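Local structure of putative decarboxylase involved in desferrioxamine biosynthesis (Erwinia amylovora, 5O5C) at residues Val115-Leu120 with Arg393-Met398; Ser331-Val336 with Met398-Ala403. The protein probably catalyses the pyridoxal phosphate-dependent decarboxylation of lysine, a step in the biosynthesis of the siderophore desferrioxamine. All coordinates share one frame; numbering follows the deposited sequence.

Contact 1 of 2, residues Val115-Leu120 with Arg393-Met398; sequences VLPSLL and RVSGPM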
ATOM      1  N   VAL B 115      -7.279  10.744  14.751  1.00 25.26           N
ATOM      2  CA  VAL B 115      -7.304  10.578  16.218  1.00 23.78           C
ATOM      3  C   VAL B 115      -5.996  10.042  16.806  1.00 22.95           C
ATOM      4  O   VAL B 115      -5.257   9.234  16.150  1.00 19.67           O
ATOM      5  CB  VAL B 115      -8.499   9.667  16.715  1.00 21.99           C
ATOM      6  CG1 VAL B 115      -9.832  10.240  16.263  1.00 24.37           C
ATOM      7  CG2 VAL B 115      -8.385   8.225  16.249  1.00 21.02           C
ATOM      8  N   LEU B 116      -5.766  10.465  18.056  1.00 25.19           N
ATOM      9  CA  LEU B 116      -4.552  10.177  18.846  1.00 24.33           C
ATOM     10  C   LEU B 116      -4.132   8.717  18.897  1.00 25.89           C
ATOM     11  O   LEU B 116      -2.937   8.433  18.678  1.00 27.98           O
ATOM     12  CB  LEU B 116      -4.639  10.763  20.249  1.00 24.14           C
ATOM     13  CG  LEU B 116      -4.527  12.301  20.333  1.00 25.16           C
ATOM     14  CD1 LEU B 116      -4.958  12.782  21.721  1.00 25.23           C
ATOM     15  CD2 LEU B 116      -3.154  12.820  19.890  1.00 23.18           C
ATOM     16  N   PRO B 117      -5.079   7.770  19.122  1.00 26.49           N
ATOM     17  CA  PRO B 117      -4.634   6.372  19.093  1.00 25.29           C
ATOM     18  C   PRO B 117      -4.101   5.854  17.765  1.00 25.38           C
ATOM     19  O   PRO B 117      -3.439   4.815  17.744  1.00 22.07           O
ATOM     20  CB  PRO B 117      -5.872   5.593  19.526  1.00 26.60           C
ATOM     21  CG  PRO B 117      -6.711   6.565  20.249  1.00 25.84           C
ATOM     22  CD  PRO B 117      -6.486   7.856  19.536  1.00 27.17           C
ATOM     23  N   SER B 118      -4.365   6.581  16.677  1.00 24.91           N
ATOM     24  CA  SER B 118      -3.794   6.272  15.388  1.00 24.50           C
ATOM     25  C   SER B 118      -2.316   6.643  15.334  1.00 24.89           C
ATOM     26  O   SER B 118      -1.477   5.850  14.813  1.00 23.94           O
ATOM     27  CB  SER B 118      -4.538   7.019  14.312  1.00 24.37           C
ATOM     28  OG  SER B 118      -4.506   6.349  13.096  1.00 30.39           O
ATOM     29  N   LEU B 119      -1.993   7.818  15.883  1.00 21.20           N
ATOM     30  CA  LEU B 119      -0.589   8.231  16.009  1.00 25.14           C
ATOM     31  C   LEU B 119       0.166   7.368  17.026  1.00 23.96           C
ATOM     32  O   LEU B 119       1.351   7.053  16.818  1.00 24.58           O
ATOM     33  CB  LEU B 119      -0.422   9.716  16.390  1.00 24.81           C
ATOM     34  CG  LEU B 119      -0.945  10.827  15.471  1.00 25.92           C
ATOM     35  CD1 LEU B 119      -2.463  11.037  15.476  1.00 27.40           C
ATOM     36  CD2 LEU B 119      -0.242  12.112  15.879  1.00 28.23           C
ATOM     37  N   LEU B 120      -0.504   7.019  18.119  1.00 22.77           N
ATOM     38  CA  LEU B 120       0.020   6.050  19.089  1.00 23.25           C
ATOM     39  C   LEU B 120       0.506   4.789  18.349  1.00 23.69           C
ATOM     40  O   LEU B 120       1.629   4.361  18.535  1.00 23.65           O
ATOM     41  CB  LEU B 120      -1.046   5.655  20.126  1.00 24.92           C
ATOM     42  CG  LEU B 120      -0.626   4.834  21.340  1.00 23.62           C
ATOM     43  CD1 LEU B 120       0.309   5.658  22.222  1.00 28.30           C
ATOM     44  CD2 LEU B 120      -1.796   4.397  22.172  1.00 25.59           C
ATOM     45  N   ARG B 393      -9.375   0.038  21.442  1.00 23.39           N
ATOM     46  CA  ARG B 393      -8.921  -0.239  22.768  1.00 26.05           C
ATOM     47  C   ARG B 393      -8.930   1.035  23.653  1.00 28.38           C
ATOM     48  O   ARG B 393      -9.450   0.980  24.779  1.00 26.26           O
ATOM     49  CB  ARG B 393      -7.548  -0.906  22.733  1.00 31.27           C
ATOM     50  CG  ARG B 393      -7.043  -1.343  24.124  1.00 46.05           C
ATOM     51  CD  ARG B 393      -7.936  -2.393  24.790  1.00 51.37           C
ATOM     52  NE  ARG B 393      -8.300  -3.441  23.814  1.00 56.98           N
ATOM     53  CZ  ARG B 393      -9.463  -4.089  23.762  1.00 62.44           C
ATOM     54  NH1 ARG B 393     -10.439  -3.866  24.647  1.00 58.18           N
ATOM     55  NH2 ARG B 393      -9.655  -4.973  22.788  1.00 70.91           N
ATOM     56  N   VAL B 394      -8.430   2.158  23.124  1.00 25.19           N
ATOM     57  CA  VAL B 394      -8.251   3.373  23.917  1.00 28.71           C
ATOM     58  C   VAL B 394      -9.573   4.123  23.917  1.00 27.82           C
ATOM     59  O   VAL B 394     -10.132   4.367  24.946  1.00 26.72           O
ATOM     60  CB  VAL B 394      -7.145   4.298  23.375  1.00 26.59           C
ATOM     61  CG1 VAL B 394      -7.117   5.636  24.112  1.00 28.79           C
ATOM     62  CG2 VAL B 394      -5.789   3.646  23.478  1.00 29.70           C
ATOM     63  N   SER B 395     -10.021   4.503  22.727  1.00 27.95           N
ATOM     64  CA  SER B 395     -11.176   5.321  22.540  1.00 28.01           C
ATOM     65  C   SER B 395     -12.302   4.337  22.387  1.00 32.29           C
ATOM     66  O   SER B 395     -12.113   3.279  21.792  1.00 42.06           O
ATOM     67  CB  SER B 395     -11.030   6.104  21.242  1.00 29.22           C
ATOM     68  OG  SER B 395      -9.899   6.963  21.237  1.00 29.03           O
ATOM     69  N   GLY B 396     -13.492   4.615  22.867  1.00 33.01           N
ATOM     70  CA  GLY B 396     -14.609   3.700  22.428  1.00 35.89           C
ATOM     71  C   GLY B 396     -14.732   3.475  20.890  1.00 31.64           C
ATOM     72  O   GLY B 396     -14.239   4.270  20.092  1.00 33.08           O
ATOM     73  N   PRO B 397     -15.356   2.366  20.458  1.00 30.12           N
ATOM     74  CA  PRO B 397     -16.101   2.372  19.209  1.00 29.59           C
ATOM     75  C   PRO B 397     -17.230   3.448  19.213  1.00 31.67           C
ATOM     76  O   PRO B 397     -17.514   4.048  18.164  1.00 25.61           O
ATOM     77  CB  PRO B 397     -16.697   0.949  19.135  1.00 28.66           C
ATOM     78  CG  PRO B 397     -16.324   0.292  20.408  1.00 27.45           C
ATOM     79  CD  PRO B 397     -15.155   0.998  20.956  1.00 28.91           C
ATOM     80  N   MET B 398     -17.852   3.691  20.382  1.00 30.88           N
ATOM     81  CA  MET B 398     -18.889   4.735  20.480  1.00 36.54           C
ATOM     82  C   MET B 398     -18.295   6.145  20.367  1.00 32.58           C
ATOM     83  O   MET B 398     -18.973   7.085  19.937  1.00 34.83           O
ATOM     84  CB  MET B 398     -19.735   4.612  21.766  1.00 38.65           C
ATOM     85  CG  MET B 398     -20.938   5.582  21.815  1.00 45.89           C
ATOM     86  SD  MET B 398     -21.653   6.223  20.246  1.00 53.86           S
ATOM     87  CE  MET B 398     -23.231   6.822  20.835  1.00 55.37           C
TER

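Contact 2 of 2, residues Ser331-Val336 with Met398-Ala403; sequences SFFQTV and MALGNA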
ATOM      1  N   SER B 331     -13.228   7.440   6.962  1.00 22.62           N
ATOM      2  CA  SER B 331     -14.331   7.611   7.870  1.00 20.41           C
ATOM      3  C   SER B 331     -14.115   7.180   9.290  1.00 18.60           C
ATOM      4  O   SER B 331     -14.986   7.433  10.094  1.00 17.44           O
ATOM      5  CB  SER B 331     -15.595   6.942   7.306  1.00 22.06           C
ATOM      6  OG  SER B 331     -15.772   7.337   5.963  1.00 20.19           O
ATOM      7  N   PHE B 332     -12.979   6.563   9.597  1.00 18.29           N
ATOM      8  CA  PHE B 332     -12.617   6.213  10.969  1.00 18.50           C
ATOM      9  C   PHE B 332     -11.455   7.000  11.555  1.00 19.83           C
ATOM     10  O   PHE B 332     -10.878   6.564  12.543  1.00 19.74           O
ATOM     11  CB  PHE B 332     -12.325   4.724  11.071  1.00 17.46           C
ATOM     12  CG  PHE B 332     -13.532   3.868  10.898  1.00 19.48           C
ATOM     13  CD1 PHE B 332     -14.106   3.674   9.637  1.00 19.23           C
ATOM     14  CD2 PHE B 332     -14.089   3.229  11.981  1.00 18.40           C
ATOM     15  CE1 PHE B 332     -15.215   2.888   9.499  1.00 19.10           C
ATOM     16  CE2 PHE B 332     -15.175   2.436  11.834  1.00 19.61           C
ATOM     17  CZ  PHE B 332     -15.771   2.297  10.600  1.00 18.87           C
ATOM     18  N   PHE B 333     -11.132   8.180  11.003  1.00 23.26           N
ATOM     19  CA  PHE B 333     -10.052   9.070  11.602  1.00 21.27           C
ATOM     20  C   PHE B 333      -8.688   8.368  11.840  1.00 20.35           C
ATOM     21  O   PHE B 333      -7.942   8.673  12.811  1.00 20.58           O
ATOM     22  CB  PHE B 333     -10.585   9.703  12.880  1.00 22.68           C
ATOM     23  CG  PHE B 333     -11.985  10.214  12.736  1.00 25.23           C
ATOM     24  CD1 PHE B 333     -12.235  11.415  12.145  1.00 27.97           C
ATOM     25  CD2 PHE B 333     -13.064   9.434  13.122  1.00 28.47           C
ATOM     26  CE1 PHE B 333     -13.519  11.857  11.921  1.00 29.19           C
ATOM     27  CE2 PHE B 333     -14.354   9.874  12.919  1.00 30.62           C
ATOM     28  CZ  PHE B 333     -14.579  11.092  12.311  1.00 27.90           C
ATOM     29  N   GLN B 334      -8.379   7.420  10.961  1.00 18.51           N
ATOM     30  CA  GLN B 334      -7.102   6.705  10.964  1.00 17.90           C
ATOM     31  C   GLN B 334      -6.194   7.216   9.891  1.00 17.42           C
ATOM     32  O   GLN B 334      -6.641   7.532   8.815  1.00 18.46           O
ATOM     33  CB  GLN B 334      -7.320   5.253  10.687  1.00 19.25           C
ATOM     34  CG  GLN B 334      -8.096   4.574  11.715  1.00 19.87           C
ATOM     35  CD  GLN B 334      -7.698   4.864  13.163  1.00 22.24           C
ATOM     36  OE1 GLN B 334      -6.575   4.560  13.633  1.00 25.13           O
ATOM     37  NE2 GLN B 334      -8.627   5.463  13.881  1.00 20.15           N
ATOM     38  N   THR B 335      -4.913   7.280  10.186  1.00 17.69           N
ATOM     39  CA  THR B 335      -3.915   7.757   9.229  1.00 18.43           C
ATOM     40  C   THR B 335      -3.884   6.820   7.985  1.00 17.86           C
ATOM     41  O   THR B 335      -4.322   5.681   8.038  1.00 18.12           O
ATOM     42  CB  THR B 335      -2.481   7.782   9.814  1.00 19.11           C
ATOM     43  OG1 THR B 335      -2.002   6.434   9.978  1.00 21.46           O
ATOM     44  CG2 THR B 335      -2.410   8.488  11.124  1.00 20.68           C
ATOM     45  N   VAL B 336      -3.437   7.362   6.863  1.00 18.44           N
ATOM     46  CA  VAL B 336      -3.191   6.580   5.652  1.00 18.26           C
ATOM     47  C   VAL B 336      -1.926   5.759   5.876  1.00 18.20           C
ATOM     48  O   VAL B 336      -0.929   6.347   6.357  1.00 19.58           O
ATOM     49  CB  VAL B 336      -2.963   7.489   4.453  1.00 18.88           C
ATOM     50  CG1 VAL B 336      -2.807   6.652   3.176  1.00 21.25           C
ATOM     51  CG2 VAL B 336      -4.097   8.490   4.306  1.00 20.28           C
ATOM     52  N   MET B 398     -17.852   3.691  20.382  1.00 30.88           N
ATOM     53  CA  MET B 398     -18.889   4.735  20.480  1.00 36.54           C
ATOM     54  C   MET B 398     -18.295   6.145  20.367  1.00 32.58           C
ATOM     55  O   MET B 398     -18.973   7.085  19.937  1.00 34.83           O
ATOM     56  CB  MET B 398     -19.735   4.612  21.766  1.00 38.65           C
ATOM     57  CG  MET B 398     -20.938   5.582  21.815  1.00 45.89           C
ATOM     58  SD  MET B 398     -21.653   6.223  20.246  1.00 53.86           S
ATOM     59  CE  MET B 398     -23.231   6.822  20.835  1.00 55.37           C
ATOM     60  N   ALA B 399     -17.034   6.306  20.739  1.00 30.20           N
ATOM     61  CA  ALA B 399     -16.347   7.569  20.471  1.00 27.67           C
ATOM     62  C   ALA B 399     -16.281   7.849  18.945  1.00 24.45           C
ATOM     63  O   ALA B 399     -16.451   8.960  18.542  1.00 20.85           O
ATOM     64  CB  ALA B 399     -14.974   7.568  21.085  1.00 27.85           C
ATOM     65  N   LEU B 400     -16.073   6.828  18.105  1.00 23.24           N
ATOM     66  CA  LEU B 400     -16.059   7.020  16.643  1.00 24.33           C
ATOM     67  C   LEU B 400     -17.424   7.389  16.047  1.00 23.67           C
ATOM     68  O   LEU B 400     -17.544   8.237  15.162  1.00 23.52           O
ATOM     69  CB  LEU B 400     -15.477   5.771  15.963  1.00 24.88           C
ATOM     70  CG  LEU B 400     -13.991   5.475  16.269  1.00 24.29           C
ATOM     71  CD1 LEU B 400     -13.559   4.102  15.789  1.00 25.72           C
ATOM     72  CD2 LEU B 400     -13.133   6.493  15.606  1.00 24.34           C
ATOM     73  N   GLY B 401     -18.443   6.723  16.554  1.00 26.05           N
ATOM     74  CA  GLY B 401     -19.829   6.940  16.156  1.00 25.29           C
ATOM     75  C   GLY B 401     -20.336   8.290  16.551  1.00 24.11           C
ATOM     76  O   GLY B 401     -21.141   8.855  15.817  1.00 28.15           O
ATOM     77  N   ASN B 402     -19.896   8.785  17.710  1.00 27.90           N
ATOM     78  CA  ASN B 402     -20.260  10.118  18.211  1.00 27.38           C
ATOM     79  C   ASN B 402     -19.738  11.184  17.287  1.00 27.42           C
ATOM     80  O   ASN B 402     -20.461  12.106  16.947  1.00 24.68           O
ATOM     81  CB  ASN B 402     -19.738  10.406  19.634  1.00 29.90           C
ATOM     82  CG  ASN B 402     -20.470   9.629  20.717  1.00 32.96           C
ATOM     83  OD1 ASN B 402     -21.619   9.230  20.542  1.00 30.25           O
ATOM     84  ND2 ASN B 402     -19.780   9.373  21.833  1.00 31.06           N
ATOM     85  N   ALA B 403     -18.464  11.056  16.928  1.00 27.20           N
ATOM     86  CA  ALA B 403     -17.838  11.914  15.930  1.00 26.34           C
ATOM     87  C   ALA B 403     -18.570  11.867  14.607  1.00 25.32           C
ATOM     88  O   ALA B 403     -18.918  12.904  14.078  1.00 22.60           O
ATOM     89  CB  ALA B 403     -16.402  11.504  15.715  1.00 26.11           C
TER

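Contact 1 of 2, residues Val115-Leu120 with Arg393-Met398
Pro117 presents the outer corner of its ring to Val394 and Ser395, and CG does nearly all the touching. Pro117 CG lies 3.9 Å from Val394 CB, the two side chains running obliquely to one another. Pro117 CG also sits 3.4 Å from Ser395 OG, a van der Waals contact between a carbon and a hydroxyl oxygen. One valine methyl serves a second neighbour: with CG1 anti to the backbone N (chi1 172°), Val394 CG2 is turned to Leu120 and lies 4.3 Å from Leu120 CD2. Pro117 and Leu120, three residues apart, thus offer one helical face to the valine.

Backbone geometry sets these groups in place. Pro117 lies in the first turn of helix 116-128, where its missing N-H costs no helical bond, while Ser118 N reaches back to Val115 O at 2.8 Å. Across the contact, Val394 is the last residue of helix 385-394 and Ser395 breaks the helical course, so the chain can bend before Pro397 and helix 397-420. Thr391, a turn earlier, also touches Pro117. The second subunit closes in around this junction: its Val44 packs on Leu120, its Phe27 on Ser395, and its Glu89 forms a salt bridge with Arg393.

With no hydrogen bond between the segments and a small interface of 134 Å², fit rather than directional bonding joins the helix start to this bend beside the dimer interface.

Contact 2 of 2, residues Ser331-Val336 with Met398-Ala403
Leu400 places its two methyl groups against two successive phenylalanines, one methyl to each ring. Leu400 CD1 meets the edge of the Phe332 ring, near its plane and 3.9 Å from Phe332 CD2, the two side chains crossing at about a right angle. Leu400 CD2 comes to the edge of the other ring, 3.9 Å from Phe333 CD2, but here the side chains pass each other in opposite directions. A branched leucine suits a place where two separate rings have to be reached. One helical turn on, Ala403 CB lies 3.8 Å from Phe333 CE2; so small a side chain lets the ring come close to helix 397-420.

In this fold type I enzyme, loop 332-336 leaves helix 328-331, which carries His329, a pyridoxal phosphate ligand, and Lys330, the predicted attachment point. The Phe332 side chain is about 7 Å from those of His329 and Lys330 and about 12 Å from the cofactor, near the site without touching it. Its ring also packs edge-to-face with Tyr328.

No hydrogen bond crosses between the segments. Within the loop, the Gln334 chain folds back (chi1 -64°, chi2 -46°), and Gln334 NE2 donates to Phe332 O at 2.8 Å, nearly straight (163°). The bond satisfies a buried acceptor, for Phe332 O also faces Leu400 CD2 at 3.8 Å. Thr391 OG1 is a second hydrogen-bond partner of Gln334 NE2.

Both contacts are buried and lack hydrogen bonds across their segments. Contact 1 is made at the end of helix 385-394 and the bend after it, contact 2 in the first turns of the following helix 397-420. Contact 2 is the deeper, its centre about 13 Å from the chain centre against about 19 Å for contact 1, and packs aromatic rings near the cofactor site; contact 1, away from the annotated sites, joins aliphatic groups and a serine hydroxyl. The second subunit touches both. The polar links missing across each contact occur between the two: Ser118 OG and Gln334 OE1, 2.8 Å apart, and Val115 N and Phe333 O, 2.9 Å apart, are probable hydrogen bonds.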